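Local coordinates for protein nonaheme cytochrome C (Desulfovibrio desulfuricans, PDB 1DUW) that carries electrons through covalently bound c-type hemes with bis-histidine iron ligation, probably in partnership with a periplasmic hydrogenase, at residues A[16-21]-A[144-149]; A[28-33]-A[129-134]; A[178-183]-A[192-197]. One frame throughout, in Å; residues are numbered along the deposited sequence.

Contact 1: A[16-21]-A[144-149]; sequences MFPVSA and QGIKGK. With HEC (heme c), chain C.
G145 sets its CA over the ring of F17: the atom sits 3.5 Å from the ring centroid of F17, only 9° off the ring normal, a CH-pi contact over the middle of one face. With a hydrogen in place of a side chain, the last turn of helix 139-146 can come this close. F17 turns its ring to the helix with CG anti to the carbonyl carbon (chi1 -68°), and F17 CB rests 3.5 Å from G145 O. I146, which buries the largest area here, meets the loop one residue further on. Its CG1 branch runs obliquely against the pyrrolidine of P18, CG1 of I146 to CG of P18 being 3.9 Å, while its CG2 methyl faces P18 O at the same distance. No hydrogen bond crosses between 16-21 and 144-149, so the fit depends on shape and apolar packing. The loop keeps its bend by an inverse gamma turn centred on P18, in which V19 N bonds to F17 O at 2.8 Å. Away from I146, P18 CB touches heme c, 3.4 Å from CBA of one propionate arm, and M142 of the same helix packs on both F17 and P18. Beyond I146 the chain leaves the helix through a Schellman motif, G148 having positive phi; the arrangement is thus a helix C-terminus packed on a loop that borders a heme propionate pocket.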
loop_
_atom_site.group_PDB
_atom_site.type_symbol
_atom_site.label_atom_id
_atom_site.label_comp_id
_atom_site.label_asym_id
_atom_site.label_seq_id
_atom_site.Cartn_x
_atom_site.Cartn_y
_atom_site.Cartn_z
ATOM N N MET A 16 -18.783 -4.105 -2.657
ATOM C CA MET A 16 -18.553 -5.114 -3.685
ATOM C C MET A 16 -18.517 -6.502 -3.039
ATOM O O MET A 16 -17.821 -6.689 -2.047
ATOM C CB MET A 16 -17.264 -4.838 -4.443
ATOM C CG MET A 16 -17.211 -3.390 -4.942
ATOM S SD MET A 16 -15.655 -3.012 -5.771
ATOM C CE MET A 16 -15.610 -4.299 -7.028
ATOM N N PHE A 17 -19.306 -7.374 -3.643
ATOM C CA PHE A 17 -19.494 -8.721 -3.127
ATOM C C PHE A 17 -18.856 -9.840 -3.923
ATOM O O PHE A 17 -18.548 -9.763 -5.104
ATOM C CB PHE A 17 -21.018 -8.958 -3.031
ATOM C CG PHE A 17 -21.709 -8.107 -1.971
ATOM C CD1 PHE A 17 -22.256 -6.885 -2.311
ATOM C CD2 PHE A 17 -21.821 -8.525 -0.657
ATOM C CE1 PHE A 17 -22.889 -6.093 -1.377
ATOM C CE2 PHE A 17 -22.441 -7.740 0.295
ATOM C CZ PHE A 17 -22.977 -6.519 -0.067
ATOM N N PRO A 18 -18.640 -10.973 -3.237
ATOM C CA PRO A 18 -18.042 -12.128 -3.891
ATOM C C PRO A 18 -19.046 -12.888 -4.759
ATOM O O PRO A 18 -19.543 -13.951 -4.351
ATOM C CB PRO A 18 -17.594 -13.018 -2.713
ATOM C CG PRO A 18 -18.508 -12.645 -1.591
ATOM C CD PRO A 18 -18.927 -11.202 -1.814
ATOM N N VAL A 19 -19.302 -12.337 -5.939
ATOM C CA VAL A 19 -20.224 -12.926 -6.909
ATOM C C VAL A 19 -19.674 -14.261 -7.401
ATOM O O VAL A 19 -18.650 -14.311 -8.088
ATOM C CB VAL A 19 -20.486 -11.966 -8.084
ATOM C CG1 VAL A 19 -21.411 -12.579 -9.121
ATOM C CG2 VAL A 19 -21.070 -10.658 -7.558
ATOM N N SER A 20 -20.356 -15.348 -7.023
ATOM C CA SER A 20 -19.949 -16.698 -7.346
ATOM C C SER A 20 -21.035 -17.553 -7.983
ATOM O O SER A 20 -22.213 -17.274 -7.776
ATOM C CB SER A 20 -19.515 -17.412 -6.046
ATOM O OG SER A 20 -19.251 -18.790 -6.295
ATOM N N ALA A 21 -20.621 -18.579 -8.719
ATOM C CA ALA A 21 -21.545 -19.518 -9.357
ATOM C C ALA A 21 -21.834 -20.661 -8.377
ATOM O O ALA A 21 -22.741 -21.472 -8.522
ATOM C CB ALA A 21 -20.985 -20.005 -10.676
ATOM N N GLN A 144 -27.735 -11.526 0.004
ATOM C CA GLN A 144 -28.329 -10.804 -1.129
ATOM C C GLN A 144 -27.267 -10.159 -2.008
ATOM O O GLN A 144 -27.326 -10.201 -3.237
ATOM C CB GLN A 144 -29.342 -9.782 -0.619
ATOM C CG GLN A 144 -30.607 -10.321 0.023
ATOM C CD GLN A 144 -31.539 -9.216 0.494
ATOM O OE1 GLN A 144 -31.176 -8.323 1.265
ATOM N NE2 GLN A 144 -32.780 -9.245 0.018
ATOM N N GLY A 145 -26.239 -9.560 -1.405
ATOM C CA GLY A 145 -25.185 -8.977 -2.237
ATOM C C GLY A 145 -24.501 -10.060 -3.050
ATOM O O GLY A 145 -24.195 -9.909 -4.233
ATOM N N ILE A 146 -24.249 -11.203 -2.405
ATOM C CA ILE A 146 -23.618 -12.303 -3.129
ATOM C C ILE A 146 -24.467 -12.683 -4.333
ATOM O O ILE A 146 -23.996 -12.946 -5.431
ATOM C CB ILE A 146 -23.420 -13.538 -2.226
ATOM C CG1 ILE A 146 -22.320 -13.419 -1.168
ATOM C CG2 ILE A 146 -23.177 -14.768 -3.102
ATOM C CD1 ILE A 146 -22.218 -14.575 -0.180
ATOM N N LYS A 147 -25.783 -12.711 -4.152
ATOM C CA LYS A 147 -26.682 -13.071 -5.233
ATOM C C LYS A 147 -26.976 -11.891 -6.155
ATOM O O LYS A 147 -27.786 -12.022 -7.071
ATOM C CB LYS A 147 -28.015 -13.579 -4.669
ATOM C CG LYS A 147 -27.917 -14.873 -3.883
ATOM C CD LYS A 147 -29.005 -14.990 -2.827
ATOM C CE LYS A 147 -29.105 -16.425 -2.315
ATOM N NZ LYS A 147 -29.897 -16.481 -1.051
ATOM N N GLY A 148 -26.335 -10.754 -5.896
ATOM C CA GLY A 148 -26.610 -9.592 -6.737
ATOM C C GLY A 148 -28.036 -9.134 -6.500
ATOM O O GLY A 148 -28.703 -8.528 -7.343
ATOM N N LYS A 149 -28.579 -9.421 -5.312
ATOM C CA LYS A 149 -29.962 -8.986 -5.118
ATOM C C LYS A 149 -30.091 -7.966 -4.017
ATOM O O LYS A 149 -31.204 -7.688 -3.574
ATOM C CB LYS A 149 -30.844 -10.213 -4.836
ATOM C CG LYS A 149 -30.535 -11.354 -5.804
ATOM C CD LYS A 149 -31.715 -11.638 -6.706
ATOM C CE LYS A 149 -31.321 -11.779 -8.168
ATOM N NZ LYS A 149 -32.543 -11.903 -9.019
HETATM FE FE HEC C . -9.372 -8.995 -1.935
HETATM C CHA HEC C . -12.098 -10.140 -3.727
HETATM C CHB HEC C . -8.814 -12.178 -0.721
HETATM C CHC HEC C . -6.563 -7.879 -0.189
HETATM C CHD HEC C . -9.868 -5.872 -3.196
HETATM N NA HEC C . -10.267 -10.794 -2.179
HETATM C C1A HEC C . -11.380 -11.036 -2.945
HETATM C C2A HEC C . -11.701 -12.437 -2.817
HETATM C C3A HEC C . -10.784 -13.013 -1.972
HETATM C C4A HEC C . -9.869 -11.966 -1.574
HETATM C CMA HEC C . -10.594 -14.486 -1.674
HETATM C CAA HEC C . -12.796 -13.105 -3.651
HETATM C CBA HEC C . -14.169 -13.053 -2.967
HETATM C CGA HEC C . -14.194 -13.895 -1.693
HETATM O O1A HEC C . -14.506 -13.344 -0.619
HETATM O O2A HEC C . -14.196 -15.137 -1.842
HETATM N NB HEC C . -7.977 -9.835 -0.724
HETATM C C1B HEC C . -7.967 -11.164 -0.360
HETATM C C2B HEC C . -6.851 -11.377 0.535
HETATM C C3B HEC C . -6.206 -10.181 0.701
HETATM C C4B HEC C . -6.923 -9.202 -0.107
HETATM C CMB HEC C . -6.648 -12.699 1.258
HETATM C CAB HEC C . -5.027 -9.833 1.576
HETATM C CBB HEC C . -3.809 -10.735 1.363
HETATM N NC HEC C . -8.414 -7.227 -1.749
HETATM C C1C HEC C . -7.302 -7.017 -0.975
HETATM C C2C HEC C . -6.958 -5.609 -1.097
HETATM C C3C HEC C . -7.868 -5.021 -1.936
HETATM C C4C HEC C . -8.799 -6.043 -2.351
HETATM C CMC HEC C . -5.594 -5.135 -0.645
HETATM C CAC HEC C . -7.925 -3.574 -2.371
HETATM C CBC HEC C . -6.691 -3.042 -3.069
HETATM N ND HEC C . -10.703 -8.163 -3.204
HETATM C C1D HEC C . -10.918 -6.780 -3.167
HETATM C C2D HEC C . -12.113 -6.561 -3.954
HETATM C C3D HEC C . -12.728 -7.768 -4.139
HETATM C C4D HEC C . -11.875 -8.785 -3.575
HETATM C CMD HEC C . -12.555 -5.229 -4.484
HETATM C CAD HEC C . -14.101 -8.012 -4.758
HETATM C CBD HEC C . -15.257 -7.749 -3.800
HETATM C CGD HEC C . -15.318 -8.794 -2.695
HETATM O O1D HEC C . -15.738 -9.929 -2.977
HETATM O O2D HEC C . -15.026 -8.479 -1.534
#

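Contact 2: A[28-33]-A[129-134]; sequences AAMKPA and TCHNVT. With HEC (heme c), chain C.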
loop_
_atom_site.group_PDB
_atom_site.type_symbol
_atom_site.label_atom_id
_atom_site.label_comp_id
_atom_site.label_asym_id
_atom_site.label_seq_id
_atom_site.Cartn_x
_atom_site.Cartn_y
_atom_site.Cartn_z
ATOM N N ALA A 28 -19.148 -17.852 3.371
ATOM C CA ALA A 28 -17.726 -18.166 3.443
ATOM C C ALA A 28 -17.064 -17.231 2.424
ATOM O O ALA A 28 -17.174 -17.470 1.231
ATOM C CB ALA A 28 -17.386 -19.594 3.103
ATOM N N ALA A 29 -16.444 -16.186 2.942
ATOM C CA ALA A 29 -15.855 -15.174 2.092
ATOM C C ALA A 29 -15.109 -14.116 2.883
ATOM O O ALA A 29 -15.187 -14.056 4.110
ATOM C CB ALA A 29 -17.007 -14.470 1.375
ATOM N N MET A 30 -14.420 -13.290 2.107
ATOM C CA MET A 30 -13.736 -12.141 2.659
ATOM C C MET A 30 -14.837 -11.132 3.019
ATOM O O MET A 30 -15.951 -11.236 2.494
ATOM C CB MET A 30 -12.802 -11.431 1.693
ATOM C CG MET A 30 -11.645 -12.257 1.180
ATOM S SD MET A 30 -10.458 -12.669 2.466
ATOM C CE MET A 30 -9.738 -11.039 2.729
ATOM N N LYS A 31 -14.489 -10.190 3.883
ATOM C CA LYS A 31 -15.450 -9.151 4.227
ATOM C C LYS A 31 -15.591 -8.331 2.941
ATOM O O LYS A 31 -14.541 -8.045 2.359
ATOM C CB LYS A 31 -14.945 -8.304 5.379
ATOM C CG LYS A 31 -15.827 -7.110 5.710
ATOM C CD LYS A 31 -15.239 -6.345 6.887
ATOM C CE LYS A 31 -14.860 -7.308 8.012
ATOM N NZ LYS A 31 -16.080 -8.037 8.475
ATOM N N PRO A 32 -16.790 -8.025 2.490
ATOM C CA PRO A 32 -16.949 -7.252 1.247
ATOM C C PRO A 32 -16.194 -5.925 1.300
ATOM O O PRO A 32 -15.960 -5.321 2.352
ATOM C CB PRO A 32 -18.461 -7.050 1.185
ATOM C CG PRO A 32 -19.015 -8.263 1.895
ATOM C CD PRO A 32 -18.092 -8.409 3.083
ATOM N N ALA A 33 -15.799 -5.491 0.103
ATOM C CA ALA A 33 -15.022 -4.275 -0.097
ATOM C C ALA A 33 -15.870 -3.043 -0.371
ATOM O O ALA A 33 -16.830 -3.117 -1.141
ATOM C CB ALA A 33 -14.060 -4.490 -1.273
ATOM N N THR A 129 -7.704 -3.468 4.648
ATOM C CA THR A 129 -7.848 -2.053 4.238
ATOM C C THR A 129 -8.921 -1.923 3.163
ATOM O O THR A 129 -9.704 -0.975 3.127
ATOM C CB THR A 129 -6.535 -1.463 3.731
ATOM O OG1 THR A 129 -5.548 -1.559 4.763
ATOM C CG2 THR A 129 -6.735 0.023 3.446
ATOM N N CYS A 130 -8.974 -2.908 2.281
ATOM C CA CYS A 130 -9.993 -2.926 1.241
ATOM C C CYS A 130 -11.253 -3.674 1.655
ATOM O O CYS A 130 -12.388 -3.265 1.386
ATOM C CB CYS A 130 -9.405 -3.609 -0.003
ATOM S SG CYS A 130 -8.242 -2.555 -0.898
ATOM N N HIS A 131 -11.037 -4.821 2.311
ATOM C CA HIS A 131 -12.118 -5.681 2.791
ATOM C C HIS A 131 -12.627 -5.113 4.091
ATOM O O HIS A 131 -12.325 -5.641 5.155
ATOM C CB HIS A 131 -11.558 -7.091 3.015
ATOM C CG HIS A 131 -11.347 -7.715 1.674
ATOM N ND1 HIS A 131 -12.453 -8.124 0.932
ATOM C CD2 HIS A 131 -10.249 -7.971 0.935
ATOM C CE1 HIS A 131 -12.028 -8.629 -0.210
ATOM N NE2 HIS A 131 -10.721 -8.545 -0.216
ATOM N N ASN A 132 -13.349 -4.011 3.970
ATOM C CA ASN A 132 -13.754 -3.242 5.121
ATOM C C ASN A 132 -15.201 -2.878 5.319
ATOM O O ASN A 132 -15.392 -1.926 6.095
ATOM C CB ASN A 132 -12.961 -1.902 4.935
ATOM C CG ASN A 132 -13.408 -1.255 3.624
ATOM O OD1 ASN A 132 -14.334 -1.704 2.935
ATOM N ND2 ASN A 132 -12.758 -0.150 3.259
ATOM N N VAL A 133 -16.159 -3.542 4.685
ATOM C CA VAL A 133 -17.547 -3.112 4.869
ATOM C C VAL A 133 -17.918 -3.080 6.350
ATOM O O VAL A 133 -17.519 -3.951 7.119
ATOM C CB VAL A 133 -18.563 -3.969 4.093
ATOM C CG1 VAL A 133 -18.717 -5.359 4.697
ATOM C CG2 VAL A 133 -19.922 -3.276 4.062
ATOM N N THR A 134 -18.668 -2.040 6.680
ATOM C CA THR A 134 -19.159 -1.791 8.018
ATOM C C THR A 134 -19.735 -3.075 8.582
ATOM O O THR A 134 -20.353 -3.866 7.864
ATOM C CB THR A 134 -20.243 -0.693 8.028
ATOM O OG1 THR A 134 -20.856 -0.590 9.321
ATOM C CG2 THR A 134 -21.365 -1.047 7.057
HETATM FE FE HEC C . -9.372 -8.995 -1.935
HETATM C CHA HEC C . -12.098 -10.140 -3.727
HETATM C CHB HEC C . -8.814 -12.178 -0.721
HETATM C CHC HEC C . -6.563 -7.879 -0.189
HETATM C CHD HEC C . -9.868 -5.872 -3.196
HETATM N NA HEC C . -10.267 -10.794 -2.179
HETATM C C1A HEC C . -11.380 -11.036 -2.945
HETATM C C2A HEC C . -11.701 -12.437 -2.817
HETATM C C3A HEC C . -10.784 -13.013 -1.972
HETATM C C4A HEC C . -9.869 -11.966 -1.574
HETATM C CMA HEC C . -10.594 -14.486 -1.674
HETATM C CAA HEC C . -12.796 -13.105 -3.651
HETATM C CBA HEC C . -14.169 -13.053 -2.967
HETATM C CGA HEC C . -14.194 -13.895 -1.693
HETATM O O1A HEC C . -14.506 -13.344 -0.619
HETATM O O2A HEC C . -14.196 -15.137 -1.842
HETATM N NB HEC C . -7.977 -9.835 -0.724
HETATM C C1B HEC C . -7.967 -11.164 -0.360
HETATM C C2B HEC C . -6.851 -11.377 0.535
HETATM C C3B HEC C . -6.206 -10.181 0.701
HETATM C C4B HEC C . -6.923 -9.202 -0.107
HETATM C CMB HEC C . -6.648 -12.699 1.258
HETATM C CAB HEC C . -5.027 -9.833 1.576
HETATM C CBB HEC C . -3.809 -10.735 1.363
HETATM N NC HEC C . -8.414 -7.227 -1.749
HETATM C C1C HEC C . -7.302 -7.017 -0.975
HETATM C C2C HEC C . -6.958 -5.609 -1.097
HETATM C C3C HEC C . -7.868 -5.021 -1.936
HETATM C C4C HEC C . -8.799 -6.043 -2.351
HETATM C CMC HEC C . -5.594 -5.135 -0.645
HETATM C CAC HEC C . -7.925 -3.574 -2.371
HETATM C CBC HEC C . -6.691 -3.042 -3.069
HETATM N ND HEC C . -10.703 -8.163 -3.204
HETATM C C1D HEC C . -10.918 -6.780 -3.167
HETATM C C2D HEC C . -12.113 -6.561 -3.954
HETATM C C3D HEC C . -12.728 -7.768 -4.139
HETATM C C4D HEC C . -11.875 -8.785 -3.575
HETATM C CMD HEC C . -12.555 -5.229 -4.484
HETATM C CAD HEC C . -14.101 -8.012 -4.758
HETATM C CBD HEC C . -15.257 -7.749 -3.800
HETATM C CGD HEC C . -15.318 -8.794 -2.695
HETATM O O1D HEC C . -15.738 -9.929 -2.977
HETATM O O2D HEC C . -15.026 -8.479 -1.534
HETATM O O HOH W 1 -18.446 -6.493 8.065
#
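H131 points its imidazole edge at the backbone of K31: ND1 of H131 donates to O of K31 at 2.5 Å, with the acceptor 9° out of the ring plane. Since NE2 of H131 binds the heme iron at 2.2 Å, the ring is held at both nitrogens and its rotation is fixed. M30 crosses it at about a right angle, its CB over one face near the rim, 3.7 Å from the ring centroid of H131. Bends at chi2 and chi3 fold the methionine into the angle between imidazole and porphyrin, where M30 CG lies 3.3 Å from C4A of the heme. This is the C-terminal end of a CXXCH heme c motif: C127 and C130 carry the thioether links, H131 is the proximal axial ligand and H81 the distal one. M30 N also bonds to propionate oxygen O1A. Past the histidine, V133 N donates to P32 O at 2.9 Å. The V133 CG1 methyl, placed between backbone N and carbonyl carbon (chi1 71°), fits against both P32 CD and K31 CG, each 3.5 Å from it. The lysine chain curls over V133, and a water joins K31 NZ to V133 O. OD1 of N132 bonds onward to V34 N.

Contact 3: A[178-183]-A[192-197]; sequences PYKVSI and PSNFTH. With HEC (heme c), chain I.
Four backbone hydrogen bonds pair strand 181-183 with strand 193-195. V181 N donates to F195 O at 2.9 Å and F195 N returns to V181 O at 2.8 Å; I183 and S193 exchange a second such couple. The strands run antiparallel, their axes 153° apart, with S182 and N194 forming the non-hydrogen-bonded pair between. H197, just past the hairpin, binds the heme iron through NE2, while its ND1 donates to a water that in turn bonds to P178 O. One face of this imidazole is covered by P178, whose CG stands 3.6 Å from the ring centroid of H197, nearly over its centre. V181 lies alongside, its CG2 methyl 3.4 Å from CD2 of H197. V181, I183 and F195 share the heme side of the hairpin: I183 CD1 lies 3.7 Å from heme methyl CMD and 4.1 Å from CB of F195. F195, whose CG is trans to the main-chain nitrogen (chi1 -173°), sends its ring toward the porphyrin, CE2 reaching meso carbon CHD of the heme at 3.7 Å. The hairpin leads directly into helix 197-208, where H200 meets the F195 ring; H229 is the iron's other ligand, and S193 OG bonds to C287 O at the end of helix 284-287.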
loop_
_atom_site.group_PDB
_atom_site.type_symbol
_atom_site.label_atom_id
_atom_site.label_comp_id
_atom_site.label_asym_id
_atom_site.label_seq_id
_atom_site.Cartn_x
_atom_site.Cartn_y
_atom_site.Cartn_z
ATOM N N PRO A 178 13.967 9.173 17.755
ATOM C CA PRO A 178 15.111 9.993 18.175
ATOM C C PRO A 178 15.324 11.227 17.284
ATOM O O PRO A 178 14.967 11.302 16.108
ATOM C CB PRO A 178 16.286 9.039 18.023
ATOM C CG PRO A 178 15.824 7.922 17.160
ATOM C CD PRO A 178 14.338 7.816 17.330
ATOM N N TYR A 179 15.940 12.255 17.852
ATOM C CA TYR A 179 16.195 13.500 17.102
ATOM C C TYR A 179 17.220 13.232 16.010
ATOM O O TYR A 179 16.922 13.402 14.833
ATOM C CB TYR A 179 16.616 14.582 18.084
ATOM C CG TYR A 179 17.310 15.800 17.527
ATOM C CD1 TYR A 179 16.730 16.621 16.571
ATOM C CD2 TYR A 179 18.580 16.129 17.983
ATOM C CE1 TYR A 179 17.414 17.731 16.097
ATOM C CE2 TYR A 179 19.266 17.233 17.512
ATOM C CZ TYR A 179 18.672 18.034 16.566
ATOM O OH TYR A 179 19.373 19.127 16.106
ATOM N N LYS A 180 18.398 12.790 16.396
ATOM C CA LYS A 180 19.530 12.400 15.574
ATOM C C LYS A 180 20.087 11.056 16.051
ATOM O O LYS A 180 19.895 10.641 17.197
ATOM C CB LYS A 180 20.628 13.464 15.602
ATOM C CG LYS A 180 20.226 14.779 14.935
ATOM C CD LYS A 180 21.472 15.588 14.591
ATOM C CE LYS A 180 21.100 17.013 14.231
ATOM N NZ LYS A 180 22.278 17.755 13.696
ATOM N N VAL A 181 20.781 10.339 15.185
ATOM C CA VAL A 181 21.357 9.063 15.580
ATOM C C VAL A 181 22.786 9.029 15.038
ATOM O O VAL A 181 22.947 9.179 13.822
ATOM C CB VAL A 181 20.628 7.814 15.061
ATOM C CG1 VAL A 181 21.288 6.536 15.596
ATOM C CG2 VAL A 181 19.161 7.832 15.452
ATOM N N SER A 182 23.728 8.839 15.956
ATOM C CA SER A 182 25.124 8.724 15.554
ATOM C C SER A 182 25.349 7.276 15.109
ATOM O O SER A 182 25.545 6.420 15.961
ATOM C CB SER A 182 26.086 9.090 16.677
ATOM O OG SER A 182 27.422 8.786 16.273
ATOM N N ILE A 183 25.285 6.993 13.825
ATOM C CA ILE A 183 25.464 5.626 13.332
ATOM C C ILE A 183 26.955 5.344 13.285
ATOM O O ILE A 183 27.656 5.799 12.380
ATOM C CB ILE A 183 24.811 5.427 11.957
ATOM C CG1 ILE A 183 23.336 5.857 11.939
ATOM C CG2 ILE A 183 24.945 3.998 11.453
ATOM C CD1 ILE A 183 22.655 5.549 10.621
ATOM N N PRO A 192 31.407 8.613 12.446
ATOM C CA PRO A 192 30.052 8.078 12.438
ATOM C C PRO A 192 29.163 8.948 11.553
ATOM O O PRO A 192 29.401 10.154 11.385
ATOM C CB PRO A 192 29.579 8.279 13.880
ATOM C CG PRO A 192 30.854 8.242 14.671
ATOM C CD PRO A 192 31.828 9.007 13.800
ATOM N N SER A 193 28.116 8.350 11.001
ATOM C CA SER A 193 27.193 9.161 10.188
ATOM C C SER A 193 26.209 9.787 11.165
ATOM O O SER A 193 25.429 9.100 11.838
ATOM C CB SER A 193 26.554 8.309 9.109
ATOM O OG SER A 193 25.579 8.962 8.324
ATOM N N ASN A 194 26.216 11.111 11.308
ATOM C CA ASN A 194 25.265 11.740 12.238
ATOM C C ASN A 194 23.930 11.892 11.526
ATOM O O ASN A 194 23.646 12.926 10.903
ATOM C CB ASN A 194 25.838 13.078 12.692
ATOM C CG ASN A 194 25.205 13.619 13.955
ATOM O OD1 ASN A 194 25.500 14.744 14.372
ATOM N ND2 ASN A 194 24.335 12.816 14.561
ATOM N N PHE A 195 23.095 10.870 11.562
ATOM C CA PHE A 195 21.823 10.844 10.866
ATOM C C PHE A 195 20.752 11.759 11.432
ATOM O O PHE A 195 20.497 11.681 12.634
ATOM C CB PHE A 195 21.291 9.402 10.904
ATOM C CG PHE A 195 20.053 9.105 10.094
ATOM C CD1 PHE A 195 19.942 9.480 8.762
ATOM C CD2 PHE A 195 18.992 8.428 10.673
ATOM C CE1 PHE A 195 18.809 9.175 8.034
ATOM C CE2 PHE A 195 17.855 8.136 9.939
ATOM C CZ PHE A 195 17.744 8.505 8.612
ATOM N N THR A 196 20.164 12.556 10.537
ATOM C CA THR A 196 19.093 13.480 10.891
ATOM C C THR A 196 17.766 12.722 10.895
ATOM O O THR A 196 16.847 12.948 10.111
ATOM C CB THR A 196 18.954 14.699 9.953
ATOM O OG1 THR A 196 18.841 14.295 8.585
ATOM C CG2 THR A 196 20.203 15.574 10.075
ATOM N N HIS A 197 17.712 11.789 11.838
ATOM C CA HIS A 197 16.590 10.896 12.045
ATOM C C HIS A 197 15.259 11.614 12.118
ATOM O O HIS A 197 14.333 11.332 11.356
ATOM C CB HIS A 197 16.850 10.120 13.343
ATOM C CG HIS A 197 15.980 8.917 13.499
ATOM N ND1 HIS A 197 14.615 9.017 13.594
ATOM C CD2 HIS A 197 16.288 7.594 13.599
ATOM C CE1 HIS A 197 14.092 7.810 13.731
ATOM N NE2 HIS A 197 15.096 6.960 13.738
HETATM FE FE HEC I . 14.811 4.773 13.427
HETATM C CHA HEC I . 17.847 4.023 14.939
HETATM C CHB HEC I . 13.256 4.740 16.520
HETATM C CHC HEC I . 11.796 5.512 11.922
HETATM C CHD HEC I . 16.387 4.783 10.378
HETATM N NA HEC I . 15.411 4.452 15.325
HETATM C C1A HEC I . 16.704 4.166 15.695
HETATM C C2A HEC I . 16.703 4.014 17.130
HETATM C C3A HEC I . 15.431 4.211 17.584
HETATM C C4A HEC I . 14.599 4.493 16.435
HETATM C CMA HEC I . 14.899 4.123 18.993
HETATM C CAA HEC I . 18.030 3.917 17.878
HETATM C CBA HEC I . 18.453 5.269 18.455
HETATM C CGA HEC I . 19.784 5.127 19.183
HETATM O O1A HEC I . 20.360 6.205 19.449
HETATM O O2A HEC I . 20.364 4.019 19.088
HETATM N NB HEC I . 12.913 5.066 14.077
HETATM C C1B HEC I . 12.510 5.002 15.392
HETATM C C2B HEC I . 11.085 5.276 15.437
HETATM C C3B HEC I . 10.653 5.495 14.151
HETATM C C4B HEC I . 11.819 5.365 13.291
HETATM C CMB HEC I . 10.266 5.209 16.711
HETATM C CAB HEC I . 9.277 5.899 13.662
HETATM C CBB HEC I . 8.654 7.083 14.384
HETATM N NC HEC I . 14.211 5.085 11.528
HETATM C C1C HEC I . 12.929 5.369 11.147
HETATM C C2C HEC I . 12.959 5.522 9.705
HETATM C C3C HEC I . 14.232 5.322 9.275
HETATM C C4C HEC I . 15.026 4.957 10.431
HETATM C CMC HEC I . 11.752 5.949 8.907
HETATM C CAC HEC I . 14.787 5.345 7.873
HETATM C CBC HEC I . 14.419 6.610 7.081
HETATM N ND HEC I . 16.708 4.465 12.782
HETATM C C1D HEC I . 17.060 4.252 11.471
HETATM C C2D HEC I . 18.496 4.047 11.434
HETATM C C3D HEC I . 18.955 4.118 12.720
HETATM C C4D HEC I . 17.813 4.291 13.580
HETATM C CMD HEC I . 19.313 3.916 10.178
HETATM C CAD HEC I . 20.273 3.493 13.195
HETATM C CBD HEC I . 20.133 2.018 13.570
HETATM C CGD HEC I . 21.464 1.315 13.724
HETATM O O1D HEC I . 21.481 0.115 14.108
HETATM O O2D HEC I . 22.504 1.897 13.326
HETATM O O HOH W 2 12.584 10.629 14.801
#

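Contacts 1 and 2 adjoin, their centres 13 Å apart, and border the same heme. Both use the loop between strands 14-16 and 33-35, which pair in a two-stranded antiparallel sheet; M16 and A33 are partners across it. Their second segments lie on successive helices, 124-130 and 139-146, so the chain enters through 16-21 and 28-33 and comes back in reverse order, through 129-134 and then 144-149. Contact 3 follows later, within the second class III cytochrome c region of the chain. It stands on the opposite side of the chain's centre, about 53 Å from contact 1 and 42 Å from contact 2, centre to centre. The contacts thus frame two separate hemes toward opposite ends of an elongated electron carrier.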